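Local coordinates for G-protein interacting protein 1 (Dictyostelium discoideum, PDB 5Z1N) that probably binds heterotrimeric G proteins, sequestering them in the cytosol for chemotaxis, and holds phospholipid in its C-terminal TNFAIP8-like domain, at residues 5-10 against 40-45; 55-60 against 114-119; 96-101 against 136-141. All blocks are in the same frame, centred on the assembly; numbering follows the deposited sequence.

Contact 1. Residues 5-10 against 40-45; sequences GLKKLI and NILKIL. With PEF (di-palmitoyl-3-sn-phosphatidylethanolamine), chain B.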
loop_
_atom_site.group_PDB
_atom_site.type_symbol
_atom_site.label_atom_id
_atom_site.label_comp_id
_atom_site.label_asym_id
_atom_site.label_seq_id
_atom_site.Cartn_x
_atom_site.Cartn_y
_atom_site.Cartn_z
ATOM N N GLY A 5 -15.161 12.482 -6.004
ATOM C CA GLY A 5 -15.373 12.716 -4.585
ATOM C C GLY A 5 -14.366 11.988 -3.717
ATOM O O GLY A 5 -13.799 12.572 -2.784
ATOM N N LEU A 6 -14.127 10.707 -4.013
ATOM C CA LEU A 6 -13.123 9.945 -3.281
ATOM C C LEU A 6 -11.783 10.666 -3.269
ATOM O O LEU A 6 -11.097 10.700 -2.242
ATOM C CB LEU A 6 -12.974 8.554 -3.897
ATOM C CG LEU A 6 -14.253 7.759 -4.171
ATOM C CD1 LEU A 6 -13.912 6.386 -4.732
ATOM C CD2 LEU A 6 -15.086 7.630 -2.904
ATOM N N LYS A 7 -11.402 11.270 -4.399
ATOM C CA LYS A 7 -10.130 11.982 -4.460
ATOM C C LYS A 7 -10.178 13.297 -3.695
ATOM O O LYS A 7 -9.171 13.695 -3.098
ATOM C CB LYS A 7 -9.723 12.221 -5.914
ATOM C CG LYS A 7 -9.339 10.948 -6.649
ATOM C CD LYS A 7 -8.671 11.236 -7.982
ATOM C CE LYS A 7 -8.258 9.942 -8.670
ATOM N NZ LYS A 7 -7.435 10.183 -9.891
ATOM N N LYS A 8 -11.319 13.988 -3.684
ATOM C CA LYS A 8 -11.366 15.200 -2.875
ATOM C C LYS A 8 -11.518 14.907 -1.386
ATOM O O LYS A 8 -11.465 15.843 -0.582
ATOM C CB LYS A 8 -12.480 16.142 -3.355
ATOM C CG LYS A 8 -13.903 15.657 -3.184
ATOM C CD LYS A 8 -14.793 16.229 -4.286
ATOM C CE LYS A 8 -16.180 16.593 -3.773
ATOM N NZ LYS A 8 -17.090 17.006 -4.881
ATOM N N LEU A 9 -11.679 13.643 -0.996
ATOM C CA LEU A 9 -11.667 13.267 0.413
ATOM C C LEU A 9 -10.281 12.886 0.930
ATOM O O LEU A 9 -10.149 12.548 2.110
ATOM C CB LEU A 9 -12.641 12.112 0.656
ATOM C CG LEU A 9 -14.122 12.484 0.573
ATOM C CD1 LEU A 9 -14.996 11.257 0.765
ATOM C CD2 LEU A 9 -14.455 13.549 1.605
ATOM N N ILE A 10 -9.250 12.908 0.092
ATOM C CA ILE A 10 -7.884 12.758 0.594
ATOM C C ILE A 10 -7.043 13.920 0.079
ATOM O O ILE A 10 -7.305 14.437 -1.017
ATOM C CB ILE A 10 -7.270 11.402 0.204
ATOM C CG1 ILE A 10 -7.078 11.303 -1.306
ATOM C CG2 ILE A 10 -8.110 10.243 0.740
ATOM C CD1 ILE A 10 -6.006 10.323 -1.694
ATOM N N ASN A 40 -9.749 0.810 -5.825
ATOM C CA ASN A 40 -9.837 -0.011 -4.620
ATOM C C ASN A 40 -9.133 0.657 -3.446
ATOM O O ASN A 40 -9.663 0.696 -2.328
ATOM C CB ASN A 40 -9.237 -1.392 -4.884
ATOM C CG ASN A 40 -10.158 -2.288 -5.685
ATOM O OD1 ASN A 40 -11.269 -1.899 -6.045
ATOM N ND2 ASN A 40 -9.694 -3.500 -5.973
ATOM N N ILE A 41 -7.927 1.178 -3.683
ATOM C CA ILE A 41 -7.183 1.868 -2.632
ATOM C C ILE A 41 -7.990 3.049 -2.111
ATOM O O ILE A 41 -8.150 3.231 -0.895
ATOM C CB ILE A 41 -5.805 2.312 -3.158
ATOM C CG1 ILE A 41 -4.907 1.104 -3.411
ATOM C CG2 ILE A 41 -5.131 3.257 -2.179
ATOM C CD1 ILE A 41 -3.587 1.465 -4.046
ATOM N N LEU A 42 -8.530 3.859 -3.028
ATOM C CA LEU A 42 -9.354 4.990 -2.613
ATOM C C LEU A 42 -10.557 4.535 -1.793
ATOM O O LEU A 42 -10.871 5.132 -0.762
ATOM C CB LEU A 42 -9.810 5.782 -3.835
ATOM C CG LEU A 42 -8.707 6.571 -4.540
ATOM C CD1 LEU A 42 -9.192 7.051 -5.899
ATOM C CD2 LEU A 42 -8.265 7.736 -3.672
ATOM N N LYS A 43 -11.238 3.479 -2.237
ATOM C CA LYS A 43 -12.445 3.011 -1.560
ATOM C C LYS A 43 -12.140 2.553 -0.137
ATOM O O LYS A 43 -12.819 2.949 0.823
ATOM C CB LYS A 43 -13.062 1.882 -2.385
ATOM C CG LYS A 43 -14.111 1.039 -1.699
ATOM C CD LYS A 43 -14.554 -0.064 -2.651
ATOM C CE LYS A 43 -15.921 -0.613 -2.298
ATOM N NZ LYS A 43 -16.460 -1.457 -3.402
ATOM N N ILE A 44 -11.109 1.718 0.015
ATOM C CA ILE A 44 -10.730 1.223 1.335
ATOM C C ILE A 44 -10.342 2.383 2.245
ATOM O O ILE A 44 -10.813 2.487 3.386
ATOM C CB ILE A 44 -9.587 0.202 1.212
ATOM C CG1 ILE A 44 -10.021 -0.989 0.356
ATOM C CG2 ILE A 44 -9.127 -0.255 2.596
ATOM C CD1 ILE A 44 -8.859 -1.832 -0.114
ATOM N N LEU A 45 -9.469 3.267 1.751
ATOM C CA LEU A 45 -9.028 4.407 2.551
ATOM C C LEU A 45 -10.208 5.262 2.991
ATOM O O LEU A 45 -10.343 5.592 4.176
ATOM C CB LEU A 45 -8.042 5.257 1.753
ATOM C CG LEU A 45 -6.618 4.744 1.582
ATOM C CD1 LEU A 45 -5.938 5.544 0.482
ATOM C CD2 LEU A 45 -5.852 4.841 2.896
HETATM C C2 PEF B . -3.952 10.871 4.240
HETATM C C1 PEF B . -4.481 10.896 5.668
HETATM N N PEF B . -1.831 13.017 10.538
HETATM C C3 PEF B . -2.810 11.857 4.049
HETATM C C4 PEF B . -3.528 11.588 9.572
HETATM C C5 PEF B . -2.956 12.167 10.859
HETATM C C10 PEF B . -3.760 9.097 2.654
HETATM C C11 PEF B . -3.536 7.643 2.319
HETATM C C12 PEF B . -2.656 7.469 1.086
HETATM C C13 PEF B . -2.223 6.009 1.019
HETATM C C14 PEF B . -1.465 5.651 -0.255
HETATM C C15 PEF B . -0.783 4.299 -0.058
HETATM C C16 PEF B . -0.100 3.808 -1.326
HETATM C C17 PEF B . 0.889 2.684 -1.028
HETATM C C18 PEF B . 0.300 1.633 -0.092
HETATM C C19 PEF B . 0.766 0.230 -0.470
HETATM C C20 PEF B . 2.281 0.146 -0.632
HETATM C C21 PEF B . 2.641 -0.502 -1.963
HETATM C C22 PEF B . 4.145 -0.481 -2.208
HETATM C C23 PEF B . 4.468 -0.763 -3.672
HETATM C C24 PEF B . 5.973 -0.864 -3.885
HETATM C C25 PEF B . 6.314 -0.968 -5.355
HETATM C C30 PEF B . -0.668 10.642 3.809
HETATM C C31 PEF B . 0.586 10.054 4.408
HETATM C C32 PEF B . 0.447 8.540 4.521
HETATM C C33 PEF B . -0.557 8.151 5.599
HETATM C C34 PEF B . -1.190 6.801 5.285
HETATM C C35 PEF B . -2.039 6.303 6.450
HETATM C C36 PEF B . -3.109 5.325 5.976
HETATM C C37 PEF B . -3.651 4.474 7.120
HETATM C C38 PEF B . -4.845 3.643 6.659
HETATM C C39 PEF B . -4.653 2.164 6.976
HETATM C C40 PEF B . -5.860 1.328 6.558
HETATM C C41 PEF B . -6.129 1.419 5.059
HETATM C C42 PEF B . -4.978 0.854 4.232
HETATM C C43 PEF B . -5.360 0.779 2.758
HETATM C C44 PEF B . -4.211 0.255 1.906
HETATM C C45 PEF B . -4.678 -0.024 0.493
HETATM O O4 PEF B . -4.196 9.882 1.832
HETATM O O5 PEF B . -0.889 10.560 2.611
HETATM O O2 PEF B . -3.448 9.566 3.992
HETATM O O3 PEF B . -1.650 11.297 4.655
HETATM O O1P PEF B . -5.620 13.927 7.557
HETATM O O2P PEF B . -5.787 11.363 8.121
HETATM O O3P PEF B . -4.306 12.188 6.235
HETATM O O4P PEF B . -3.709 12.623 8.606
HETATM P P PEF B . -4.992 12.552 7.646
#
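Leu-42 of helix 31-53 points at the N-terminal segment 5-10 and carries all three residue contacts between the two. Its CB lies 4.2 Å from Leu-6 CB. CG is the fork that sends two methyls to different partners. CD1 goes to Lys-7, whose extended chain passes it at a slant, with CG at 4.0 Å and CE at 4.1 Å from Leu-42 CD1. The ammonium group beyond is held by a salt bridge to Glu-38. CD2 meets Ile-10 CD1 at 4.0 Å, the two side chains crossing at about a right angle. Ile-10 has CG1 between its backbone N and carbonyl carbon (chi1 66°), which brings CD1 to Leu-42 while CB stays 3.8 Å from the ester carbonyl oxygen O4 of the phosphatidylethanolamine. One turn on from Ile-41, Leu-45 faces the lipid. Its CD1 is 3.7 Å from lipid C11, and its CD2 is 4.1 Å from C41 of the other acyl chain. With an alanine here both methyls are gone, and the two tails would probably lose their shared wall and be able to shift at this point. Ile-18 of helix 12-28 also packs on Ile-10 and Leu-42. The contact between the segments is apolar throughout, so it depends on fit between methyl and methylene groups and continues into the greasy lining of the lipid pocket.

Contact 2. Residues 55-60 against 114-119; sequences KAIQIG and TPFFRP
Phe-116 lays the far end of its ring against Ala-56 and Ile-57. Ala-56 CB sits 3.9 Å from Phe-116 CZ and equally close to CE2. On the other side of CZ, Ile-57 CG1 comes to 3.9 Å from Phe-116 CE1. Ile-57 CD1 follows at 4.1 Å from the same CE1 atom. Both residues approach the ring obliquely. The end of the Ile-57 chain comes nearer to the ring than its CB direction suggests. Phe-116 keeps CG beside its own backbone N (chi1 -43°), which carries the ring across to the other loop although the CA atoms of Ala-56 and Phe-116 are 9.5 Å apart. Pro-115 CB covers one face, 3.9 Å above the ring plane of Phe-116 and over its centre. Tyr-51 of helix 31-53 stacks with the ring and also touches Ala-56 and Ile-57. It forms a backbone hydrogen bond with Ile-57 as well. Two loops and one helix thus contribute contacts to the ring. Next along the chain, Gln-58 N is hydrogen-bonded to Asp-61 OD2, and Asp-61 is part of the sodium site. The arrangement is a loop-to-loop contact at one end of the all-helical TNFAIP8-like domain. It joins the connection between helices 31-53 and 59-81 to the one between helices 92-113 and 119-132.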
loop_
_atom_site.group_PDB
_atom_site.type_symbol
_atom_site.label_atom_id
_atom_site.label_comp_id
_atom_site.label_asym_id
_atom_site.label_seq_id
_atom_site.Cartn_x
_atom_site.Cartn_y
_atom_site.Cartn_z
ATOM N N LYS A 55 -16.303 7.820 14.606
ATOM C CA LYS A 55 -15.962 7.176 15.871
ATOM C C LYS A 55 -16.498 5.756 15.977
ATOM O O LYS A 55 -16.500 5.183 17.073
ATOM C CB LYS A 55 -16.432 8.004 17.074
ATOM C CG LYS A 55 -16.010 9.464 17.011
ATOM C CD LYS A 55 -15.909 10.083 18.393
ATOM C CE LYS A 55 -15.386 11.509 18.317
ATOM N NZ LYS A 55 -16.358 12.419 17.648
ATOM N N ALA A 56 -16.952 5.163 14.869
ATOM C CA ALA A 56 -17.270 3.739 14.880
ATOM C C ALA A 56 -16.014 2.900 15.063
ATOM O O ALA A 56 -16.086 1.780 15.580
ATOM C CB ALA A 56 -17.992 3.345 13.591
ATOM N N ILE A 57 -14.865 3.423 14.641
ATOM C CA ILE A 57 -13.563 2.823 14.902
ATOM C C ILE A 57 -12.780 3.770 15.798
ATOM O O ILE A 57 -12.756 4.983 15.560
ATOM C CB ILE A 57 -12.776 2.551 13.605
ATOM C CG1 ILE A 57 -13.606 1.724 12.626
ATOM C CG2 ILE A 57 -11.490 1.825 13.922
ATOM C CD1 ILE A 57 -12.896 1.467 11.310
ATOM N N GLN A 58 -12.141 3.220 16.824
ATOM C CA GLN A 58 -11.294 4.011 17.701
ATOM C C GLN A 58 -9.851 3.969 17.212
ATOM O O GLN A 58 -9.402 2.977 16.632
ATOM C CB GLN A 58 -11.379 3.506 19.142
ATOM C CG GLN A 58 -12.801 3.275 19.630
ATOM C CD GLN A 58 -13.182 4.214 20.758
ATOM O OE1 GLN A 58 -12.453 5.159 21.065
ATOM N NE2 GLN A 58 -14.330 3.962 21.378
ATOM N N ILE A 59 -9.130 5.067 17.459
ATOM C CA ILE A 59 -7.761 5.206 16.961
ATOM C C ILE A 59 -6.899 4.037 17.417
ATOM O O ILE A 59 -6.064 3.528 16.657
ATOM C CB ILE A 59 -7.168 6.556 17.407
ATOM C CG1 ILE A 59 -7.968 7.717 16.810
ATOM C CG2 ILE A 59 -5.705 6.662 17.000
ATOM C CD1 ILE A 59 -7.651 8.002 15.355
ATOM N N GLY A 60 -7.099 3.579 18.655
ATOM C CA GLY A 60 -6.333 2.445 19.149
ATOM C C GLY A 60 -6.507 1.203 18.296
ATOM O O GLY A 60 -5.546 0.467 18.053
ATOM N N THR A 114 -14.674 -5.639 8.718
ATOM C CA THR A 114 -15.719 -6.659 8.704
ATOM C C THR A 114 -17.081 -6.155 9.180
ATOM O O THR A 114 -18.085 -6.495 8.534
ATOM C CB THR A 114 -15.249 -7.864 9.533
ATOM O OG1 THR A 114 -14.199 -8.541 8.828
ATOM C CG2 THR A 114 -16.396 -8.833 9.790
ATOM N N PRO A 115 -17.201 -5.356 10.250
ATOM C CA PRO A 115 -18.535 -4.872 10.646
ATOM C C PRO A 115 -19.167 -3.893 9.666
ATOM O O PRO A 115 -20.345 -3.556 9.848
ATOM C CB PRO A 115 -18.280 -4.192 12.000
ATOM C CG PRO A 115 -16.973 -4.717 12.466
ATOM C CD PRO A 115 -16.177 -4.941 11.226
ATOM N N PHE A 116 -18.441 -3.428 8.645
ATOM C CA PHE A 116 -18.937 -2.371 7.766
ATOM C C PHE A 116 -18.913 -2.706 6.282
ATOM O O PHE A 116 -19.600 -2.025 5.511
ATOM C CB PHE A 116 -18.135 -1.080 7.981
ATOM C CG PHE A 116 -17.860 -0.773 9.424
ATOM C CD1 PHE A 116 -16.606 -1.001 9.970
ATOM C CD2 PHE A 116 -18.856 -0.263 10.241
ATOM C CE1 PHE A 116 -16.350 -0.720 11.303
ATOM C CE2 PHE A 116 -18.606 0.022 11.573
ATOM C CZ PHE A 116 -17.349 -0.209 12.103
ATOM N N PHE A 117 -18.152 -3.708 5.856
ATOM C CA PHE A 117 -18.028 -4.093 4.457
ATOM C C PHE A 117 -18.831 -5.356 4.181
ATOM O O PHE A 117 -18.800 -6.302 4.970
ATOM C CB PHE A 117 -16.563 -4.361 4.108
ATOM C CG PHE A 117 -15.844 -3.196 3.497
ATOM C CD1 PHE A 117 -16.421 -1.946 3.437
ATOM C CD2 PHE A 117 -14.570 -3.362 2.989
ATOM C CE1 PHE A 117 -15.736 -0.887 2.862
ATOM C CE2 PHE A 117 -13.883 -2.308 2.423
ATOM C CZ PHE A 117 -14.466 -1.069 2.362
ATOM N N ARG A 118 -19.524 -5.381 3.038
ATOM C CA ARG A 118 -20.100 -6.625 2.551
ATOM C C ARG A 118 -18.981 -7.620 2.241
ATOM O O ARG A 118 -17.838 -7.222 2.001
ATOM C CB ARG A 118 -20.939 -6.376 1.299
ATOM C CG ARG A 118 -22.048 -5.361 1.478
ATOM C CD ARG A 118 -22.842 -5.196 0.194
ATOM N NE ARG A 118 -22.057 -4.605 -0.888
ATOM C CZ ARG A 118 -21.625 -5.274 -1.955
ATOM N NH1 ARG A 118 -21.897 -6.567 -2.090
ATOM N NH2 ARG A 118 -20.926 -4.649 -2.893
ATOM N N PRO A 119 -19.287 -8.923 2.243
ATOM C CA PRO A 119 -18.234 -9.916 1.961
ATOM C C PRO A 119 -17.487 -9.663 0.660
ATOM O O PRO A 119 -16.270 -9.875 0.603
ATOM C CB PRO A 119 -19.011 -11.240 1.926
ATOM C CG PRO A 119 -20.193 -11.001 2.800
ATOM C CD PRO A 119 -20.574 -9.563 2.572
#

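Contact 3. Residues 96-101 against 136-141; sequences EKASTA and DFFTKV. With PEF (di-palmitoyl-3-sn-phosphatidylethanolamine), chain B.
Ala-98 and Ser-99 of helix 92-113 receive the ring of Phe-138 from helix 135-144. The first segment starts at Glu-96, whose carbonyl O accepts the backbone N of Thr-100 at 2.7 Å. Lys-97 touches His-75 of helix 59-81. Ala-98 is the first residue to touch Phe-138. Its CB points toward the other helix and lies 3.9 Å from Phe-138 CE2, an oblique approach to the ring. The same alanine also packs on His-75 and Leu-76. Ser-99 comes next. Its backbone N is 3.8 Å from Phe-138 CE2, at the ring edge and in the ring plane, so the amide does not sit over the pi face. Its hydroxyl is used elsewhere: OG is hydrogen-bonded to Gly-133 O, which ties helix 92-113 to the turn leading into helix 135-144. At the end of the segment, Ala-101 touches Asp-71 of helix 59-81.

Phe-138 has CG beside its backbone N (chi1 -64°) and reaches across to helix 92-113, where Leu-95 and Leu-102 also touch it. On the other side of CZ from CE2, its CE1 lies 3.9 Å from C24 of the phosphatidylethanolamine, an oblique approach. Phe-137 instead sets CG anti to the backbone N (chi1 179°). This sends its ring to the same acyl chain, CE2 being 3.9 Å from lipid C23 and as close to the terminal carbon C25. Ile-24 and Val-28 back this ring from helix 12-28. Phe-138 is buried between Ala-98 and Ser-99 of one helix and the end of a lipid tail. The contact is mainly apolar, with one backbone N at the ring edge; the nearby serine hydroxyl is satisfied by Gly-133 O.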
loop_
_atom_site.group_PDB
_atom_site.type_symbol
_atom_site.label_atom_id
_atom_site.label_comp_id
_atom_site.label_asym_id
_atom_site.label_seq_id
_atom_site.Cartn_x
_atom_site.Cartn_y
_atom_site.Cartn_z
ATOM N N GLU A 96 10.650 -10.172 0.932
ATOM C CA GLU A 96 9.724 -11.095 1.572
ATOM C C GLU A 96 9.179 -10.508 2.863
ATOM O O GLU A 96 7.967 -10.548 3.106
ATOM C CB GLU A 96 10.413 -12.432 1.842
ATOM C CG GLU A 96 9.469 -13.529 2.286
ATOM C CD GLU A 96 10.045 -14.911 2.069
ATOM O OE1 GLU A 96 11.280 -15.018 1.895
ATOM O OE2 GLU A 96 9.263 -15.886 2.069
ATOM N N LYS A 97 10.053 -9.923 3.688
ATOM C CA LYS A 97 9.578 -9.342 4.937
ATOM C C LYS A 97 8.562 -8.245 4.663
ATOM O O LYS A 97 7.489 -8.217 5.282
ATOM C CB LYS A 97 10.753 -8.820 5.762
ATOM C CG LYS A 97 11.577 -9.943 6.372
ATOM C CD LYS A 97 12.594 -9.435 7.376
ATOM C CE LYS A 97 13.296 -10.599 8.066
ATOM N NZ LYS A 97 14.106 -10.143 9.229
ATOM N N ALA A 98 8.850 -7.378 3.683
ATOM C CA ALA A 98 7.862 -6.386 3.275
ATOM C C ALA A 98 6.541 -7.064 2.949
ATOM O O ALA A 98 5.488 -6.707 3.499
ATOM C CB ALA A 98 8.372 -5.590 2.073
ATOM N N SER A 99 6.594 -8.097 2.104
ATOM C CA SER A 99 5.373 -8.787 1.712
ATOM C C SER A 99 4.661 -9.327 2.940
ATOM O O SER A 99 3.455 -9.109 3.124
ATOM C CB SER A 99 5.696 -9.910 0.725
ATOM O OG SER A 99 4.508 -10.475 0.191
ATOM N N THR A 100 5.418 -9.961 3.839
ATOM C CA THR A 100 4.792 -10.534 5.021
ATOM C C THR A 100 4.165 -9.440 5.865
ATOM O O THR A 100 3.021 -9.575 6.319
ATOM C CB THR A 100 5.813 -11.341 5.818
ATOM O OG1 THR A 100 6.219 -12.473 5.039
ATOM C CG2 THR A 100 5.209 -11.832 7.122
ATOM N N ALA A 101 4.863 -8.306 6.005
ATOM C CA ALA A 101 4.296 -7.209 6.777
ATOM C C ALA A 101 2.976 -6.764 6.170
ATOM O O ALA A 101 1.979 -6.586 6.885
ATOM C CB ALA A 101 5.281 -6.042 6.851
ATOM N N ASP A 136 5.930 -11.156 -5.892
ATOM C CA ASP A 136 6.137 -11.122 -7.341
ATOM C C ASP A 136 6.114 -9.691 -7.863
ATOM O O ASP A 136 6.922 -9.319 -8.727
ATOM C CB ASP A 136 5.072 -11.956 -8.048
ATOM C CG ASP A 136 5.087 -13.408 -7.621
ATOM O OD1 ASP A 136 6.177 -13.940 -7.339
ATOM O OD2 ASP A 136 4.003 -14.017 -7.574
ATOM N N PHE A 137 5.180 -8.881 -7.356
ATOM C CA PHE A 137 5.126 -7.466 -7.710
ATOM C C PHE A 137 6.432 -6.771 -7.347
ATOM O O PHE A 137 7.010 -6.038 -8.160
ATOM C CB PHE A 137 3.929 -6.820 -7.000
ATOM C CG PHE A 137 3.764 -5.346 -7.261
ATOM C CD1 PHE A 137 3.931 -4.817 -8.530
ATOM C CD2 PHE A 137 3.399 -4.492 -6.233
ATOM C CE1 PHE A 137 3.764 -3.460 -8.758
ATOM C CE2 PHE A 137 3.225 -3.139 -6.458
ATOM C CZ PHE A 137 3.406 -2.623 -7.723
ATOM N N PHE A 138 6.937 -7.031 -6.139
ATOM C CA PHE A 138 8.164 -6.378 -5.694
ATOM C C PHE A 138 9.354 -6.791 -6.554
ATOM O O PHE A 138 10.128 -5.939 -7.002
ATOM C CB PHE A 138 8.421 -6.690 -4.216
ATOM C CG PHE A 138 7.372 -6.138 -3.280
ATOM C CD1 PHE A 138 6.532 -5.108 -3.678
ATOM C CD2 PHE A 138 7.230 -6.656 -1.998
ATOM C CE1 PHE A 138 5.568 -4.604 -2.816
ATOM C CE2 PHE A 138 6.269 -6.159 -1.134
ATOM C CZ PHE A 138 5.438 -5.129 -1.541
ATOM N N THR A 139 9.519 -8.095 -6.807
ATOM C CA THR A 139 10.671 -8.539 -7.593
ATOM C C THR A 139 10.619 -7.976 -9.010
ATOM O O THR A 139 11.637 -7.499 -9.539
ATOM C CB THR A 139 10.758 -10.067 -7.619
ATOM O OG1 THR A 139 9.569 -10.613 -8.199
ATOM C CG2 THR A 139 10.937 -10.621 -6.213
ATOM N N LYS A 140 9.436 -8.007 -9.635
ATOM C CA LYS A 140 9.293 -7.393 -10.951
ATOM C C LYS A 140 9.671 -5.917 -10.912
ATOM O O LYS A 140 10.378 -5.426 -11.794
ATOM C CB LYS A 140 7.862 -7.566 -11.461
ATOM C CG LYS A 140 7.580 -6.869 -12.787
ATOM C CD LYS A 140 7.903 -7.767 -13.974
ATOM C CE LYS A 140 7.737 -7.026 -15.297
ATOM N NZ LYS A 140 8.302 -7.812 -16.430
ATOM N N VAL A 141 9.213 -5.197 -9.888
ATOM C CA VAL A 141 9.515 -3.771 -9.780
ATOM C C VAL A 141 11.018 -3.547 -9.651
ATOM O O VAL A 141 11.598 -2.683 -10.321
ATOM C CB VAL A 141 8.746 -3.158 -8.595
ATOM C CG1 VAL A 141 9.399 -1.868 -8.132
ATOM C CG2 VAL A 141 7.291 -2.920 -8.984
HETATM C C2 PEF B . -3.952 10.871 4.240
HETATM C C1 PEF B . -4.481 10.896 5.668
HETATM N N PEF B . -1.831 13.017 10.538
HETATM C C3 PEF B . -2.810 11.857 4.049
HETATM C C4 PEF B . -3.528 11.588 9.572
HETATM C C5 PEF B . -2.956 12.167 10.859
HETATM C C10 PEF B . -3.760 9.097 2.654
HETATM C C11 PEF B . -3.536 7.643 2.319
HETATM C C12 PEF B . -2.656 7.469 1.086
HETATM C C13 PEF B . -2.223 6.009 1.019
HETATM C C14 PEF B . -1.465 5.651 -0.255
HETATM C C15 PEF B . -0.783 4.299 -0.058
HETATM C C16 PEF B . -0.100 3.808 -1.326
HETATM C C17 PEF B . 0.889 2.684 -1.028
HETATM C C18 PEF B . 0.300 1.633 -0.092
HETATM C C19 PEF B . 0.766 0.230 -0.470
HETATM C C20 PEF B . 2.281 0.146 -0.632
HETATM C C21 PEF B . 2.641 -0.502 -1.963
HETATM C C22 PEF B . 4.145 -0.481 -2.208
HETATM C C23 PEF B . 4.468 -0.763 -3.672
HETATM C C24 PEF B . 5.973 -0.864 -3.885
HETATM C C25 PEF B . 6.314 -0.968 -5.355
HETATM C C30 PEF B . -0.668 10.642 3.809
HETATM C C31 PEF B . 0.586 10.054 4.408
HETATM C C32 PEF B . 0.447 8.540 4.521
HETATM C C33 PEF B . -0.557 8.151 5.599
HETATM C C34 PEF B . -1.190 6.801 5.285
HETATM C C35 PEF B . -2.039 6.303 6.450
HETATM C C36 PEF B . -3.109 5.325 5.976
HETATM C C37 PEF B . -3.651 4.474 7.120
HETATM C C38 PEF B . -4.845 3.643 6.659
HETATM C C39 PEF B . -4.653 2.164 6.976
HETATM C C40 PEF B . -5.860 1.328 6.558
HETATM C C41 PEF B . -6.129 1.419 5.059
HETATM C C42 PEF B . -4.978 0.854 4.232
HETATM C C43 PEF B . -5.360 0.779 2.758
HETATM C C44 PEF B . -4.211 0.255 1.906
HETATM C C45 PEF B . -4.678 -0.024 0.493
HETATM O O4 PEF B . -4.196 9.882 1.832
HETATM O O5 PEF B . -0.889 10.560 2.611
HETATM O O2 PEF B . -3.448 9.566 3.992
HETATM O O3 PEF B . -1.650 11.297 4.655
HETATM O O1P PEF B . -5.620 13.927 7.557
HETATM O O2P PEF B . -5.787 11.363 8.121
HETATM O O3P PEF B . -4.306 12.188 6.235
HETATM O O4P PEF B . -3.709 12.623 8.606
HETATM P P PEF B . -4.992 12.552 7.646
#

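The three contacts use different pairs of elements in one helical domain. Contact 3 is buried, its centre about 11 Å from the centre of the chain. Contact 1 is partly buried, and contact 2 lies farthest out, its centre about 19 Å from the centre of the chain. Contacts 1 and 3 stand on opposite sides of that centre, yet both touch the same phosphatidylethanolamine: contact 1 near its ester and along both tails, contact 3 at the tip of one tail. Branched aliphatic chains do the work in contact 1, and phenylalanine rings in contact 3. Contact 2 also relies on a phenylalanine, but it joins loops and meets no lipid. Its 114-119 segment directly follows helix 92-113, which supplies one side of contact 3.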